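Local coordinates for protein probable 2-phosphosulfolactate phosphatase (Clostridium acetobutylicum, PDB 1VR0) that probably hydrolyses (2R)-O-phospho-3-sulfolactate to (2R)-3-sulfolactate and phosphate, using magnesium as cofactor, at residues T33-D38 against D129-S134; E139-K144 against K236-Y241. All coordinates share one frame; numbering follows the deposited sequence.

Contact 1. Residues T33-D38 against D129-S134. With MG (magnesium ion), chain D.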
loop_
_atom_site.group_PDB
_atom_site.type_symbol
_atom_site.label_atom_id
_atom_site.label_comp_id
_atom_site.label_asym_id
_atom_site.label_seq_id
_atom_site.Cartn_x
_atom_site.Cartn_y
_atom_site.Cartn_z
ATOM N N THR A 33 8.669 -14.323 9.456
ATOM C CA THR A 33 7.579 -15.215 9.101
ATOM C C THR A 33 6.812 -14.488 7.996
ATOM O O THR A 33 6.198 -13.449 8.248
ATOM C CB THR A 33 6.645 -15.487 10.309
ATOM O OG1 THR A 33 7.356 -16.184 11.329
ATOM C CG2 THR A 33 5.464 -16.305 9.930
ATOM N N ALA A 34 6.876 -14.998 6.770
ATOM C CA ALA A 34 6.108 -14.416 5.652
ATOM C C ALA A 34 4.817 -15.192 5.424
ATOM O O ALA A 34 4.824 -16.406 5.374
ATOM C CB ALA A 34 6.915 -14.402 4.384
ATOM N N VAL A 35 3.709 -14.481 5.294
ATOM C CA VAL A 35 2.442 -15.106 5.036
ATOM C C VAL A 35 1.973 -14.642 3.661
ATOM O O VAL A 35 1.725 -13.467 3.460
ATOM C CB VAL A 35 1.428 -14.695 6.089
ATOM C CG1 VAL A 35 0.058 -15.285 5.778
ATOM C CG2 VAL A 35 1.912 -15.107 7.495
ATOM N N VAL A 36 1.885 -15.553 2.705
ATOM C CA VAL A 36 1.495 -15.176 1.362
ATOM C C VAL A 36 -0.023 -15.331 1.190
ATOM O O VAL A 36 -0.611 -16.367 1.547
ATOM C CB VAL A 36 2.251 -15.975 0.320
ATOM C CG1 VAL A 36 1.791 -15.574 -1.050
ATOM C CG2 VAL A 36 3.759 -15.752 0.459
ATOM N N ILE A 37 -0.650 -14.296 0.638
ATOM C CA ILE A 37 -2.095 -14.293 0.412
ATOM C C ILE A 37 -2.469 -13.996 -1.040
ATOM O O ILE A 37 -2.087 -12.978 -1.600
ATOM C CB ILE A 37 -2.775 -13.321 1.390
ATOM C CG1 ILE A 37 -2.597 -13.863 2.815
ATOM C CG2 ILE A 37 -4.251 -13.209 1.127
ATOM C CD1 ILE A 37 -2.866 -12.842 3.872
ATOM N N ASP A 38 -3.197 -14.923 -1.648
ATOM C CA ASP A 38 -3.860 -14.688 -2.947
ATOM C C ASP A 38 -5.235 -15.380 -2.854
ATOM O O ASP A 38 -5.439 -16.456 -3.409
ATOM C CB ASP A 38 -3.011 -15.252 -4.103
ATOM C CG ASP A 38 -3.537 -14.865 -5.470
ATOM O OD1 ASP A 38 -3.901 -13.698 -5.651
ATOM O OD2 ASP A 38 -3.585 -15.697 -6.407
ATOM N N ASP A 129 10.334 -18.446 7.384
ATOM C CA ASP A 129 9.232 -19.371 7.146
ATOM C C ASP A 129 8.282 -18.719 6.201
ATOM O O ASP A 129 7.874 -17.602 6.470
ATOM C CB ASP A 129 8.479 -19.662 8.439
ATOM C CG ASP A 129 9.305 -20.466 9.425
ATOM O OD1 ASP A 129 9.511 -21.659 9.157
ATOM O OD2 ASP A 129 9.747 -19.905 10.470
ATOM N N ILE A 130 7.933 -19.402 5.106
ATOM C CA ILE A 130 6.866 -18.942 4.216
ATOM C C ILE A 130 5.577 -19.742 4.450
ATOM O O ILE A 130 5.505 -20.919 4.126
ATOM C CB ILE A 130 7.215 -19.066 2.725
ATOM C CG1 ILE A 130 8.449 -18.239 2.364
ATOM C CG2 ILE A 130 5.994 -18.632 1.871
ATOM C CD1 ILE A 130 9.706 -18.994 2.421
ATOM N N LEU A 131 4.560 -19.084 4.976
ATOM C CA LEU A 131 3.254 -19.695 5.207
ATOM C C LEU A 131 2.273 -19.358 4.117
ATOM O O LEU A 131 2.340 -18.303 3.516
ATOM C CB LEU A 131 2.665 -19.201 6.528
ATOM C CG LEU A 131 3.542 -19.392 7.765
ATOM C CD1 LEU A 131 2.810 -18.869 9.002
ATOM C CD2 LEU A 131 3.944 -20.868 7.965
ATOM N N ILE A 132 1.329 -20.245 3.869
ATOM C CA ILE A 132 0.320 -19.983 2.858
ATOM C C ILE A 132 -0.973 -19.704 3.569
ATOM O O ILE A 132 -1.437 -20.537 4.321
ATOM C CB ILE A 132 0.118 -21.177 1.920
ATOM C CG1 ILE A 132 1.442 -21.546 1.226
ATOM C CG2 ILE A 132 -0.956 -20.852 0.928
ATOM C CD1 ILE A 132 2.151 -20.380 0.507
ATOM N N GLY A 133 -1.545 -18.526 3.329
ATOM C CA GLY A 133 -2.733 -18.107 4.041
ATOM C C GLY A 133 -3.889 -17.722 3.156
ATOM O O GLY A 133 -3.725 -17.348 1.996
ATOM N N SER A 134 -5.078 -17.826 3.730
ATOM C CA SER A 134 -6.323 -17.563 3.014
ATOM C C SER A 134 -7.361 -17.348 4.077
ATOM O O SER A 134 -7.096 -17.583 5.275
ATOM C CB SER A 134 -6.692 -18.776 2.154
ATOM O OG SER A 134 -6.916 -19.957 2.946
HETATM MG MG MG D . -4.710 -11.710 -5.480
HETATM O O HOH W 1 9.709 -17.441 11.320
HETATM O O HOH W 2 -6.727 -12.749 -4.340
HETATM O O HOH W 3 -6.602 -10.574 -6.606
#
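A34 and V36 supply the backbone groups by which strand 33-37 is stitched, in parallel, to strand 129-133. A34 N donates to D129 O (2.8 Å) and A34 O accepts from L131 N (2.7 Å). V36 repeats the pattern two residues on: its N reaches L131 O at 2.9 Å, and its O receives G133 N at 3.0 Å. The alternating residues T33, V35 and I37 turn their backbone groups to strand 152-156 and the residue before it, so strand 33-37 is an interior strand bonded on both sides.

Apolar packing divides between the two faces of the sheet. On one, the CD1 methyl of L131 lies across T33 CG2 at 3.8 Å and also meets V35 CG2; helix 138-148 covers this side. With T33 OG1 beside the backbone N (chi1 -65°), CG2 takes the position opposite that N and meets L131, while OG1 turns to a water. On the other face V36 and I130 run side by side, their CG2 methyls 3.9 Å apart.

Polar side chains mark the two ends. At the start, this single water donates to both T33 OG1 and D129 OD2. At the other end D38 OD1 binds the magnesium ion at 2.2 Å; G158 and D167 complete the protein's share of the site, and two waters add to it. The chemistry is thus graded along the strand: a buried backbone-bonded body ends in a carboxylate at the metal, beside the bound sulfolactate, the common arrangement of a catalytic site at the C-terminal end of parallel strands.

Contact 2. Residues E139-K144 against K236-Y241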
loop_
_atom_site.group_PDB
_atom_site.type_symbol
_atom_site.label_atom_id
_atom_site.label_comp_id
_atom_site.label_asym_id
_atom_site.label_seq_id
_atom_site.Cartn_x
_atom_site.Cartn_y
_atom_site.Cartn_z
ATOM N N GLU A 139 -7.514 -18.572 10.905
ATOM C CA GLU A 139 -7.285 -18.846 12.317
ATOM C C GLU A 139 -6.046 -19.725 12.525
ATOM O O GLU A 139 -5.206 -19.452 13.398
ATOM C CB GLU A 139 -8.510 -19.523 12.955
ATOM C CG GLU A 139 -9.770 -18.662 13.059
ATOM C CD GLU A 139 -9.780 -17.690 14.256
ATOM O OE1 GLU A 139 -8.861 -17.707 15.089
ATOM O OE2 GLU A 139 -10.731 -16.896 14.388
ATOM N N ALA A 140 -5.934 -20.785 11.742
ATOM C CA ALA A 140 -4.825 -21.704 11.909
ATOM C C ALA A 140 -3.499 -21.010 11.587
ATOM O O ALA A 140 -2.486 -21.286 12.214
ATOM C CB ALA A 140 -5.023 -22.938 11.048
ATOM N N VAL A 141 -3.513 -20.093 10.615
ATOM C CA VAL A 141 -2.309 -19.320 10.274
ATOM C C VAL A 141 -1.883 -18.441 11.455
ATOM O O VAL A 141 -0.700 -18.285 11.735
ATOM C CB VAL A 141 -2.545 -18.414 9.059
ATOM C CG1 VAL A 141 -1.370 -17.505 8.848
ATOM C CG2 VAL A 141 -2.826 -19.248 7.799
ATOM N N ALA A 142 -2.865 -17.842 12.116
ATOM C CA ALA A 142 -2.583 -16.972 13.224
ATOM C C ALA A 142 -1.955 -17.799 14.334
ATOM O O ALA A 142 -0.997 -17.386 14.965
ATOM C CB ALA A 142 -3.835 -16.307 13.679
ATOM N N GLU A 143 -2.465 -19.000 14.529
ATOM C CA GLU A 143 -1.909 -19.877 15.533
ATOM C C GLU A 143 -0.468 -20.258 15.220
ATOM O O GLU A 143 0.358 -20.254 16.114
ATOM C CB GLU A 143 -2.772 -21.102 15.660
ATOM C CG GLU A 143 -2.202 -22.059 16.651
ATOM C CD GLU A 143 -3.222 -23.008 17.176
ATOM O OE1 GLU A 143 -4.326 -22.535 17.543
ATOM O OE2 GLU A 143 -2.922 -24.221 17.218
ATOM N N LYS A 144 -0.158 -20.534 13.955
ATOM C CA LYS A 144 1.213 -20.849 13.539
ATOM C C LYS A 144 2.173 -19.653 13.665
ATOM O O LYS A 144 3.325 -19.784 14.088
ATOM C CB LYS A 144 1.217 -21.399 12.117
ATOM C CG LYS A 144 2.568 -21.885 11.605
ATOM C CD LYS A 144 3.092 -23.066 12.325
ATOM C CE LYS A 144 4.490 -23.420 11.810
ATOM N NZ LYS A 144 5.126 -24.534 12.621
ATOM N N LYS A 236 -7.764 -26.342 8.883
ATOM C CA LYS A 236 -6.901 -26.242 10.084
ATOM C C LYS A 236 -5.422 -26.432 9.762
ATOM O O LYS A 236 -4.586 -26.473 10.640
ATOM C CB LYS A 236 -7.305 -27.287 11.133
ATOM C CG LYS A 236 -8.796 -27.298 11.516
ATOM C CD LYS A 236 -9.339 -25.901 11.880
ATOM C CE LYS A 236 -10.875 -25.952 12.098
ATOM N NZ LYS A 236 -11.392 -24.648 12.582
ATOM N N LEU A 237 -5.121 -26.509 8.486
ATOM C CA LEU A 237 -3.788 -26.772 7.986
ATOM C C LEU A 237 -3.114 -25.467 7.559
ATOM O O LEU A 237 -3.774 -24.573 6.982
ATOM C CB LEU A 237 -3.948 -27.618 6.740
ATOM C CG LEU A 237 -2.937 -28.685 6.508
ATOM C CD1 LEU A 237 -3.206 -29.824 7.462
ATOM C CD2 LEU A 237 -3.092 -29.088 5.050
ATOM N N VAL A 238 -1.807 -25.368 7.812
ATOM C CA VAL A 238 -1.036 -24.235 7.346
ATOM C C VAL A 238 0.069 -24.669 6.417
ATOM O O VAL A 238 1.161 -24.966 6.850
ATOM C CB VAL A 238 -0.416 -23.482 8.498
ATOM C CG1 VAL A 238 0.335 -22.264 7.971
ATOM C CG2 VAL A 238 -1.498 -23.058 9.490
ATOM N N PRO A 239 -0.189 -24.659 5.116
ATOM C CA PRO A 239 0.872 -25.068 4.209
ATOM C C PRO A 239 2.092 -24.172 4.295
ATOM O O PRO A 239 2.001 -22.993 4.637
ATOM C CB PRO A 239 0.241 -24.944 2.823
ATOM C CG PRO A 239 -1.220 -24.866 3.048
ATOM C CD PRO A 239 -1.404 -24.252 4.397
ATOM N N GLN A 240 3.233 -24.748 3.970
ATOM C CA GLN A 240 4.471 -24.054 4.137
ATOM C C GLN A 240 5.357 -24.314 2.930
ATOM O O GLN A 240 5.522 -25.454 2.518
ATOM C CB GLN A 240 5.087 -24.547 5.418
ATOM C CG GLN A 240 6.120 -23.644 5.938
ATOM C CD GLN A 240 6.328 -23.739 7.439
ATOM O OE1 GLN A 240 5.567 -24.401 8.182
ATOM N NE2 GLN A 240 7.370 -23.052 7.898
ATOM N N TYR A 241 5.893 -23.243 2.350
ATOM C CA TYR A 241 6.795 -23.322 1.196
ATOM C C TYR A 241 8.231 -23.461 1.701
ATOM O O TYR A 241 8.687 -22.678 2.509
ATOM C CB TYR A 241 6.627 -22.070 0.308
ATOM C CG TYR A 241 7.574 -21.956 -0.874
ATOM C CD1 TYR A 241 7.455 -22.788 -1.964
ATOM C CD2 TYR A 241 8.567 -20.986 -0.911
ATOM C CE1 TYR A 241 8.307 -22.691 -3.025
ATOM C CE2 TYR A 241 9.427 -20.878 -1.991
ATOM C CZ TYR A 241 9.292 -21.743 -3.039
ATOM O OH TYR A 241 10.138 -21.672 -4.125
#
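The peptide plane joining A140 to V141 carries the CG2 methyl of V238 on one face. That methyl stands over the C=O bond, toward its oxygen end, 3.5 Å from A140 C and 3.4 Å from A140 O, with V141 N a little farther. The oxygen keeps its usual helical bond, taken from K144 N at 3.0 Å. A second peptide face works in reverse: the plane of K236 and L237 receives the A140 methyl, CB being 3.6 Å from K236 O and similarly near the carbonyl carbon. The two peptide planes are inclined by about 50°. A third flat group, the Q240 amide, is met at its oxygen, where OE1 lies 3.9 Å from K144 CE in a long packing contact.

Between these flat groups the fit is aliphatic. V238 has CG1 anti to the backbone N (chi1 -177°), which places CG2 against A140 CB at 3.9 Å and CG1 toward V141 CG2 at 4.4 Å. K144 CB adds to the same cluster, 4.1 Å from V238 CG2. Farther out, the lysine chain bends at chi2 (66°) and crosses the Q240 side chain at about a right angle; its NZ pairs with E147. K236 likewise directs its charge to D233, so both ammonium groups have acidic partners within the same chain.

Segment 236-241 begins as a loop beneath helix 138-148 and then enters the sheet as its antiparallel strand next to 129-133. V238 and Q240 also touch L131, while N137, just before the helix, bonds L237 O. The opposite flank of the helix, through A142, packs on helix 165-181.

In the fold
The two contacts illustrate how burial and chemistry go together in one sheet. Contact 1 lies in the core, between neighbouring parallel strands, and rests on regular backbone bonding; contact 2 is nearer the surface and joins a helix to a loop and strand mainly through methyls laid on peptide faces. Strand 129-133 connects them: it leads along the chain into helix 138-148, and its I132 N and I130 O pair with P239 O and Y241 N of strand 240-242 and its approach. Their centres are about 8 Å apart. Charge also differs, serving the magnesium site in contact 1 but peripheral salt bridges in contact 2.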